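Local coordinates for protein aromatic-amino-acid:2-oxoglutarate transaminase (Candida albicans, PDB 6HND) that probably transfers amino groups from aromatic amino acids, and perhaps 2-aminoadipate, to 2-oxo acids with the help of pyridoxal 5'-phosphate, at residues G466-D478 / K483-L495. Sequence-based numbering, arbitrary orientation.
Sequences GILVVPGYNMTVD and KDRSNFFRLCYAL
Arg490 sends CG away from its own backbone N (chi1 -175°), and a bend at chi3 (76°) lays the chain beside Val470, NH2 3.8 Å from Val470 CG2. Met475, bent at its own chi3, crosses it at about a right angle, its CE 4.0 Å from Arg490 CB. On the face that carries Pro471 and Phe489, the Phe489 ring takes Val469 CG2 against CD1 at 3.3 Å, while Val469 CG1 lies tightly against Leu491 CD2. Two backbone hydrogen bonds join the segments, Arg490 N to Val470 O (2.9 Å) and Gly472 N to Phe488 O (3.0 Å). The 3-10 turn 472-474 starts at the second of these bonds, where Gly472 CA sits over one face of the Phe488 ring in a CH-pi contact, 4.0 Å from its centroid. Arg490 NH1 hydrogen-bonds to OD1 of Asn252, which binds pyridoxal 5'-phosphate, and NH2 to Ser42 O of the second subunit, a setting consistent with that of the substrate-carboxylate arginine in this aminotransferase family. Within this chain strand 470-471 is outermost in the small-domain sheet, which Ile467 and Leu468 carry on into the second subunit; strand 488-492 also pairs with 438-443, and helix 451-465 packs against Val469, Tyr473 and Phe489.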
ATOM      1  N   GLY B 466     -36.886  -2.031   1.592  1.00 44.67           N
ATOM      2  CA  GLY B 466     -35.882  -1.514   2.541  1.00 47.00           C
ATOM      3  C   GLY B 466     -34.881  -2.571   2.982  1.00 43.65           C
ATOM      4  O   GLY B 466     -34.445  -2.558   4.145  1.00 39.69           O
ATOM      5  N   ILE B 467     -34.500  -3.454   2.078  1.00 45.08           N
ATOM      6  CA  ILE B 467     -33.447  -4.480   2.340  1.00 46.80           C
ATOM      7  C   ILE B 467     -32.476  -4.467   1.148  1.00 43.34           C
ATOM      8  O   ILE B 467     -32.916  -4.709  -0.017  1.00 38.88           O
ATOM      9  CB  ILE B 467     -34.089  -5.856   2.653  1.00 49.79           C
ATOM     10  CG1 ILE B 467     -33.055  -6.897   3.084  1.00 49.21           C
ATOM     11  CG2 ILE B 467     -34.938  -6.357   1.491  1.00 52.34           C
ATOM     12  CD1 ILE B 467     -32.234  -6.508   4.299  1.00 49.90           C
ATOM     13  N   LEU B 468     -31.214  -4.134   1.421  1.00 40.60           N
ATOM     14  CA  LEU B 468     -30.143  -4.121   0.394  1.00 44.23           C
ATOM     15  C   LEU B 468     -29.426  -5.482   0.374  1.00 45.76           C
ATOM     16  O   LEU B 468     -29.046  -5.985   1.458  1.00 42.72           O
ATOM     17  CB  LEU B 468     -29.173  -2.983   0.704  1.00 45.33           C
ATOM     18  CG  LEU B 468     -29.775  -1.576   0.827  1.00 50.86           C
ATOM     19  CD1 LEU B 468     -28.664  -0.545   1.070  1.00 46.68           C
ATOM     20  CD2 LEU B 468     -30.607  -1.201  -0.402  1.00 48.85           C
ATOM     21  N   VAL B 469     -29.244  -6.049  -0.824  1.00 43.06           N
ATOM     22  CA  VAL B 469     -28.512  -7.326  -1.061  1.00 41.12           C
ATOM     23  C   VAL B 469     -27.694  -7.187  -2.344  1.00 42.50           C
ATOM     24  O   VAL B 469     -27.810  -6.161  -3.011  1.00 38.78           O
ATOM     25  CB  VAL B 469     -29.460  -8.540  -1.132  1.00 41.31           C
ATOM     26  CG1 VAL B 469     -30.225  -8.713   0.160  1.00 40.89           C
ATOM     27  CG2 VAL B 469     -30.407  -8.466  -2.315  1.00 40.28           C
ATOM     28  N   VAL B 470     -26.864  -8.195  -2.640  1.00 42.75           N
ATOM     29  CA  VAL B 470     -26.020  -8.274  -3.861  1.00 37.02           C
ATOM     30  C   VAL B 470     -26.588  -9.393  -4.712  1.00 37.22           C
ATOM     31  O   VAL B 470     -26.625 -10.521  -4.251  1.00 43.28           O
ATOM     32  CB  VAL B 470     -24.547  -8.514  -3.508  1.00 34.33           C
ATOM     33  CG1 VAL B 470     -23.680  -8.645  -4.752  1.00 36.50           C
ATOM     34  CG2 VAL B 470     -24.023  -7.396  -2.637  1.00 36.09           C
ATOM     35  N   PRO B 471     -27.050  -9.119  -5.952  1.00 37.86           N
ATOM     36  CA  PRO B 471     -27.436 -10.176  -6.880  1.00 38.99           C
ATOM     37  C   PRO B 471     -26.198 -10.933  -7.387  1.00 39.30           C
ATOM     38  O   PRO B 471     -25.149 -10.322  -7.568  1.00 37.55           O
ATOM     39  CB  PRO B 471     -28.113  -9.397  -8.020  1.00 40.31           C
ATOM     40  CG  PRO B 471     -27.403  -8.077  -8.029  1.00 36.66           C
ATOM     41  CD  PRO B 471     -27.162  -7.789  -6.565  1.00 37.96           C
ATOM     42  N   GLY B 472     -26.343 -12.240  -7.590  1.00 42.42           N
ATOM     43  CA  GLY B 472     -25.256 -13.130  -8.032  1.00 39.95           C
ATOM     44  C   GLY B 472     -24.713 -12.735  -9.392  1.00 37.53           C
ATOM     45  O   GLY B 472     -23.508 -12.932  -9.618  1.00 35.64           O
ATOM     46  N   TYR B 473     -25.548 -12.157 -10.261  1.00 38.26           N
ATOM     47  CA  TYR B 473     -25.135 -11.740 -11.624  1.00 38.96           C
ATOM     48  C   TYR B 473     -24.060 -10.641 -11.526  1.00 35.56           C
ATOM     49  O   TYR B 473     -23.249 -10.550 -12.449  1.00 44.48           O
ATOM     50  CB  TYR B 473     -26.332 -11.376 -12.508  1.00 37.16           C
ATOM     51  CG  TYR B 473     -27.263 -10.327 -11.964  1.00 41.95           C
ATOM     52  CD1 TYR B 473     -26.893  -8.989 -11.918  1.00 41.88           C
ATOM     53  CD2 TYR B 473     -28.540 -10.662 -11.551  1.00 42.52           C
ATOM     54  CE1 TYR B 473     -27.753  -8.021 -11.428  1.00 44.27           C
ATOM     55  CE2 TYR B 473     -29.422  -9.698 -11.091  1.00 43.12           C
ATOM     56  CZ  TYR B 473     -29.028  -8.377 -11.033  1.00 42.21           C
ATOM     57  OH  TYR B 473     -29.888  -7.441 -10.549  1.00 48.81           O
ATOM     58  N   ASN B 474     -23.975  -9.897 -10.423  1.00 34.83           N
ATOM     59  CA  ASN B 474     -22.901  -8.887 -10.230  1.00 34.88           C
ATOM     60  C   ASN B 474     -21.568  -9.552  -9.846  1.00 38.91           C
ATOM     61  O   ASN B 474     -20.543  -8.827  -9.796  1.00 41.67           O
ATOM     62  CB  ASN B 474     -23.290  -7.824  -9.207  1.00 38.77           C
ATOM     63  CG  ASN B 474     -24.183  -6.741  -9.783  1.00 43.09           C
ATOM     64  OD1 ASN B 474     -24.450  -6.704 -10.988  1.00 42.49           O
ATOM     65  ND2 ASN B 474     -24.636  -5.846  -8.918  1.00 44.27           N
ATOM     66  N   MET B 475     -21.516 -10.856  -9.577  1.00 34.27           N
ATOM     67  CA  MET B 475     -20.265 -11.440  -9.023  1.00 38.56           C
ATOM     68  C   MET B 475     -19.747 -12.564  -9.917  1.00 35.88           C
ATOM     69  O   MET B 475     -19.112 -13.493  -9.396  1.00 38.29           O
ATOM     70  CB  MET B 475     -20.506 -11.930  -7.604  1.00 41.87           C
ATOM     71  CG  MET B 475     -20.629 -10.766  -6.634  1.00 47.41           C
ATOM     72  SD  MET B 475     -21.076 -11.334  -4.974  1.00 57.80           S
ATOM     73  CE  MET B 475     -22.621 -12.153  -5.361  1.00 57.58           C
ATOM     74  N   THR B 476     -19.937 -12.401 -11.222  1.00 31.54           N
ATOM     75  CA  THR B 476     -19.661 -13.420 -12.251  1.00 35.26           C
ATOM     76  C   THR B 476     -18.336 -13.109 -12.926  1.00 34.42           C
ATOM     77  O   THR B 476     -18.010 -11.928 -13.047  1.00 35.04           O
ATOM     78  CB  THR B 476     -20.779 -13.509 -13.295  1.00 37.98           C
ATOM     79  OG1 THR B 476     -21.000 -12.208 -13.849  1.00 40.36           O
ATOM     80  CG2 THR B 476     -22.055 -14.054 -12.691  1.00 38.57           C
ATOM     81  N   VAL B 477     -17.624 -14.150 -13.355  1.00 35.27           N
ATOM     82  CA  VAL B 477     -16.505 -14.029 -14.325  1.00 36.41           C
ATOM     83  C   VAL B 477     -17.102 -13.686 -15.694  1.00 39.58           C
ATOM     84  O   VAL B 477     -16.611 -12.749 -16.328  1.00 42.36           O
ATOM     85  CB  VAL B 477     -15.677 -15.316 -14.342  1.00 39.25           C
ATOM     86  CG1 VAL B 477     -14.597 -15.257 -15.418  1.00 40.17           C
ATOM     87  CG2 VAL B 477     -15.094 -15.579 -12.947  1.00 38.24           C
ATOM     88  N   ASP B 478     -18.171 -14.384 -16.079  1.00 40.18           N
ATOM     89  CA  ASP B 478     -18.846 -14.246 -17.392  1.00 42.60           C
ATOM     90  C   ASP B 478     -20.351 -14.415 -17.169  1.00 41.56           C
ATOM     91  O   ASP B 478     -20.795 -15.515 -16.783  1.00 35.49           O
ATOM     92  CB  ASP B 478     -18.308 -15.262 -18.406  1.00 46.03           C
ATOM     93  CG  ASP B 478     -18.749 -14.982 -19.837  1.00 50.71           C
ATOM     94  OD1 ASP B 478     -19.959 -15.123 -20.137  1.00 47.86           O
ATOM     95  OD2 ASP B 478     -17.880 -14.619 -20.641  1.00 64.02           O
ATOM     96  N   LYS B 483     -25.561 -17.178 -16.236  1.00 38.94           N
ATOM     97  CA  LYS B 483     -26.967 -16.688 -16.307  1.00 47.08           C
ATOM     98  C   LYS B 483     -27.901 -17.630 -15.542  1.00 42.64           C
ATOM     99  O   LYS B 483     -28.648 -17.154 -14.651  1.00 39.93           O
ATOM    100  CB  LYS B 483     -27.409 -16.635 -17.782  1.00 53.45           C
ATOM    101  CG  LYS B 483     -28.123 -15.378 -18.242  1.00 61.13           C
ATOM    102  CD  LYS B 483     -28.980 -15.560 -19.497  1.00 64.64           C
ATOM    103  CE  LYS B 483     -28.247 -16.181 -20.670  1.00 69.14           C
ATOM    104  NZ  LYS B 483     -28.569 -17.619 -20.823  1.00 70.25           N
ATOM    105  N   ASP B 484     -27.896 -18.911 -15.919  1.00 38.02           N
ATOM    106  CA  ASP B 484     -28.897 -19.906 -15.442  1.00 41.54           C
ATOM    107  C   ASP B 484     -28.727 -20.209 -13.950  1.00 37.20           C
ATOM    108  O   ASP B 484     -29.680 -20.703 -13.396  1.00 38.45           O
ATOM    109  CB  ASP B 484     -28.830 -21.213 -16.225  1.00 45.22           C
ATOM    110  CG  ASP B 484     -29.341 -21.071 -17.645  1.00 50.85           C
ATOM    111  OD1 ASP B 484     -30.209 -20.185 -17.881  1.00 53.51           O
ATOM    112  OD2 ASP B 484     -28.859 -21.843 -18.500  1.00 52.76           O
ATOM    113  N   ARG B 485     -27.577 -19.922 -13.330  1.00 33.28           N
ATOM    114  CA  ARG B 485     -27.343 -20.164 -11.881  1.00 31.95           C
ATOM    115  C   ARG B 485     -27.297 -18.843 -11.109  1.00 33.30           C
ATOM    116  O   ARG B 485     -26.922 -18.854  -9.906  1.00 35.34           O
ATOM    117  CB  ARG B 485     -26.084 -21.019 -11.747  1.00 35.26           C
ATOM    118  CG  ARG B 485     -26.276 -22.402 -12.344  1.00 33.89           C
ATOM    119  CD  ARG B 485     -25.037 -23.244 -12.274  1.00 36.92           C
ATOM    120  NE  ARG B 485     -24.005 -22.678 -13.114  1.00 37.16           N
ATOM    121  CZ  ARG B 485     -23.999 -22.676 -14.437  1.00 37.83           C
ATOM    122  NH1 ARG B 485     -24.990 -23.218 -15.125  1.00 38.75           N
ATOM    123  NH2 ARG B 485     -22.993 -22.106 -15.078  1.00 40.83           N
ATOM    124  N   SER B 486     -27.723 -17.748 -11.743  1.00 35.49           N
ATOM    125  CA  SER B 486     -27.627 -16.365 -11.209  1.00 37.30           C
ATOM    126  C   SER B 486     -28.864 -16.041 -10.379  1.00 35.97           C
ATOM    127  O   SER B 486     -28.945 -14.891  -9.893  1.00 37.89           O
ATOM    128  CB  SER B 486     -27.457 -15.369 -12.310  1.00 41.38           C
ATOM    129  OG  SER B 486     -26.161 -15.484 -12.858  1.00 45.72           O
ATOM    130  N   ASN B 487     -29.756 -17.023 -10.197  1.00 34.82           N
ATOM    131  CA  ASN B 487     -31.048 -16.838  -9.471  1.00 35.44           C
ATOM    132  C   ASN B 487     -30.814 -16.833  -7.954  1.00 31.95           C
ATOM    133  O   ASN B 487     -31.443 -17.618  -7.236  1.00 30.62           O
ATOM    134  CB  ASN B 487     -32.083 -17.890  -9.888  1.00 37.71           C
ATOM    135  CG  ASN B 487     -31.612 -19.314  -9.654  1.00 38.77           C
ATOM    136  OD1 ASN B 487     -30.433 -19.633  -9.872  1.00 35.86           O
ATOM    137  ND2 ASN B 487     -32.524 -20.148  -9.169  1.00 31.13           N
ATOM    138  N   PHE B 488     -29.958 -15.952  -7.446  1.00 31.88           N
ATOM    139  CA  PHE B 488     -29.733 -15.878  -5.983  1.00 33.96           C
ATOM    140  C   PHE B 488     -29.271 -14.483  -5.602  1.00 33.81           C
ATOM    141  O   PHE B 488     -28.690 -13.803  -6.437  1.00 39.61           O
ATOM    142  CB  PHE B 488     -28.745 -16.940  -5.485  1.00 30.66           C
ATOM    143  CG  PHE B 488     -27.312 -16.780  -5.920  1.00 30.31           C
ATOM    144  CD1 PHE B 488     -26.860 -17.351  -7.100  1.00 35.23           C
ATOM    145  CD2 PHE B 488     -26.396 -16.123  -5.118  1.00 32.94           C
ATOM    146  CE1 PHE B 488     -25.521 -17.260  -7.463  1.00 37.33           C
ATOM    147  CE2 PHE B 488     -25.070 -15.990  -5.502  1.00 34.35           C
ATOM    148  CZ  PHE B 488     -24.636 -16.548  -6.678  1.00 36.39           C
ATOM    149  N   PHE B 489     -29.502 -14.129  -4.348  1.00 34.08           N
ATOM    150  CA  PHE B 489     -28.873 -12.968  -3.686  1.00 34.92           C
ATOM    151  C   PHE B 489     -27.883 -13.483  -2.646  1.00 34.98           C
ATOM    152  O   PHE B 489     -28.161 -14.499  -2.005  1.00 34.95           O
ATOM    153  CB  PHE B 489     -29.931 -12.083  -3.040  1.00 34.04           C
ATOM    154  CG  PHE B 489     -30.940 -11.535  -4.003  1.00 35.35           C
ATOM    155  CD1 PHE B 489     -30.593 -10.523  -4.889  1.00 33.98           C
ATOM    156  CD2 PHE B 489     -32.248 -11.999  -3.991  1.00 37.50           C
ATOM    157  CE1 PHE B 489     -31.526 -10.018  -5.782  1.00 35.74           C
ATOM    158  CE2 PHE B 489     -33.175 -11.512  -4.908  1.00 37.44           C
ATOM    159  CZ  PHE B 489     -32.813 -10.523  -5.796  1.00 37.82           C
ATOM    160  N   ARG B 490     -26.742 -12.801  -2.521  1.00 37.46           N
ATOM    161  CA  ARG B 490     -25.782 -13.028  -1.420  1.00 35.39           C
ATOM    162  C   ARG B 490     -26.242 -12.159  -0.266  1.00 35.30           C
ATOM    163  O   ARG B 490     -26.448 -10.940  -0.492  1.00 32.44           O
ATOM    164  CB  ARG B 490     -24.347 -12.644  -1.798  1.00 35.98           C
ATOM    165  CG  ARG B 490     -23.318 -12.994  -0.724  1.00 35.06           C
ATOM    166  CD  ARG B 490     -21.978 -12.340  -0.995  1.00 34.78           C
ATOM    167  NE  ARG B 490     -22.027 -10.934  -0.656  1.00 35.79           N
ATOM    168  CZ  ARG B 490     -21.031 -10.086  -0.790  1.00 34.48           C
ATOM    169  NH1 ARG B 490     -19.868 -10.498  -1.259  1.00 36.41           N
ATOM    170  NH2 ARG B 490     -21.198  -8.820  -0.462  1.00 35.35           N
ATOM    171  N   LEU B 491     -26.301 -12.749   0.921  1.00 36.86           N
ATOM    172  CA  LEU B 491     -26.686 -12.048   2.170  1.00 38.90           C
ATOM    173  C   LEU B 491     -25.473 -12.024   3.077  1.00 38.30           C
ATOM    174  O   LEU B 491     -24.788 -13.055   3.129  1.00 38.43           O
ATOM    175  CB  LEU B 491     -27.835 -12.795   2.845  1.00 41.42           C
ATOM    176  CG  LEU B 491     -28.994 -13.190   1.927  1.00 38.36           C
ATOM    177  CD1 LEU B 491     -30.000 -14.010   2.711  1.00 42.77           C
ATOM    178  CD2 LEU B 491     -29.652 -11.958   1.333  1.00 38.88           C
ATOM    179  N   CYS B 492     -25.213 -10.882   3.713  1.00 37.39           N
ATOM    180  CA  CYS B 492     -24.159 -10.736   4.730  1.00 41.32           C
ATOM    181  C   CYS B 492     -24.757 -10.257   6.059  1.00 39.55           C
ATOM    182  O   CYS B 492     -25.391  -9.183   6.062  1.00 42.09           O
ATOM    183  CB  CYS B 492     -23.066  -9.789   4.258  1.00 41.88           C
ATOM    184  SG  CYS B 492     -21.782  -9.598   5.519  1.00 42.15           S
ATOM    185  N   TYR B 493     -24.521 -11.025   7.127  1.00 38.97           N
ATOM    186  CA  TYR B 493     -25.028 -10.799   8.514  1.00 42.17           C
ATOM    187  C   TYR B 493     -23.895 -10.256   9.400  1.00 41.11           C
ATOM    188  O   TYR B 493     -23.965 -10.353  10.634  1.00 43.35           O
ATOM    189  CB  TYR B 493     -25.629 -12.094   9.080  1.00 39.49           C
ATOM    190  CG  TYR B 493     -24.780 -13.312   8.842  1.00 38.53           C
ATOM    191  CD1 TYR B 493     -23.711 -13.597   9.680  1.00 41.53           C
ATOM    192  CD2 TYR B 493     -24.983 -14.130   7.747  1.00 38.83           C
ATOM    193  CE1 TYR B 493     -22.892 -14.692   9.465  1.00 39.09           C
ATOM    194  CE2 TYR B 493     -24.199 -15.258   7.538  1.00 38.92           C
ATOM    195  CZ  TYR B 493     -23.147 -15.529   8.394  1.00 38.66           C
ATOM    196  OH  TYR B 493     -22.338 -16.591   8.177  1.00 39.15           O
ATOM    197  N   ALA B 494     -22.847  -9.706   8.784  1.00 43.42           N
ATOM    198  CA  ALA B 494     -21.674  -9.163   9.500  1.00 44.70           C
ATOM    199  C   ALA B 494     -21.938  -7.706   9.886  1.00 40.26           C
ATOM    200  O   ALA B 494     -21.376  -7.273  10.894  1.00 41.73           O
ATOM    201  CB  ALA B 494     -20.430  -9.303   8.642  1.00 47.80           C
ATOM    202  N   LEU B 495     -22.761  -6.983   9.126  1.00 41.08           N
ATOM    203  CA  LEU B 495     -22.864  -5.504   9.238  1.00 46.40           C
ATOM    204  C   LEU B 495     -23.864  -5.130  10.348  1.00 46.31           C
ATOM    205  O   LEU B 495     -23.626  -4.144  11.058  1.00 49.04           O
ATOM    206  CB  LEU B 495     -23.254  -4.883   7.885  1.00 51.45           C
ATOM    207  CG  LEU B 495     -22.346  -3.748   7.381  1.00 59.11           C
ATOM    208  CD1 LEU B 495     -23.066  -2.898   6.359  1.00 59.91           C
ATOM    209  CD2 LEU B 495     -21.798  -2.853   8.508  1.00 60.33           C
TER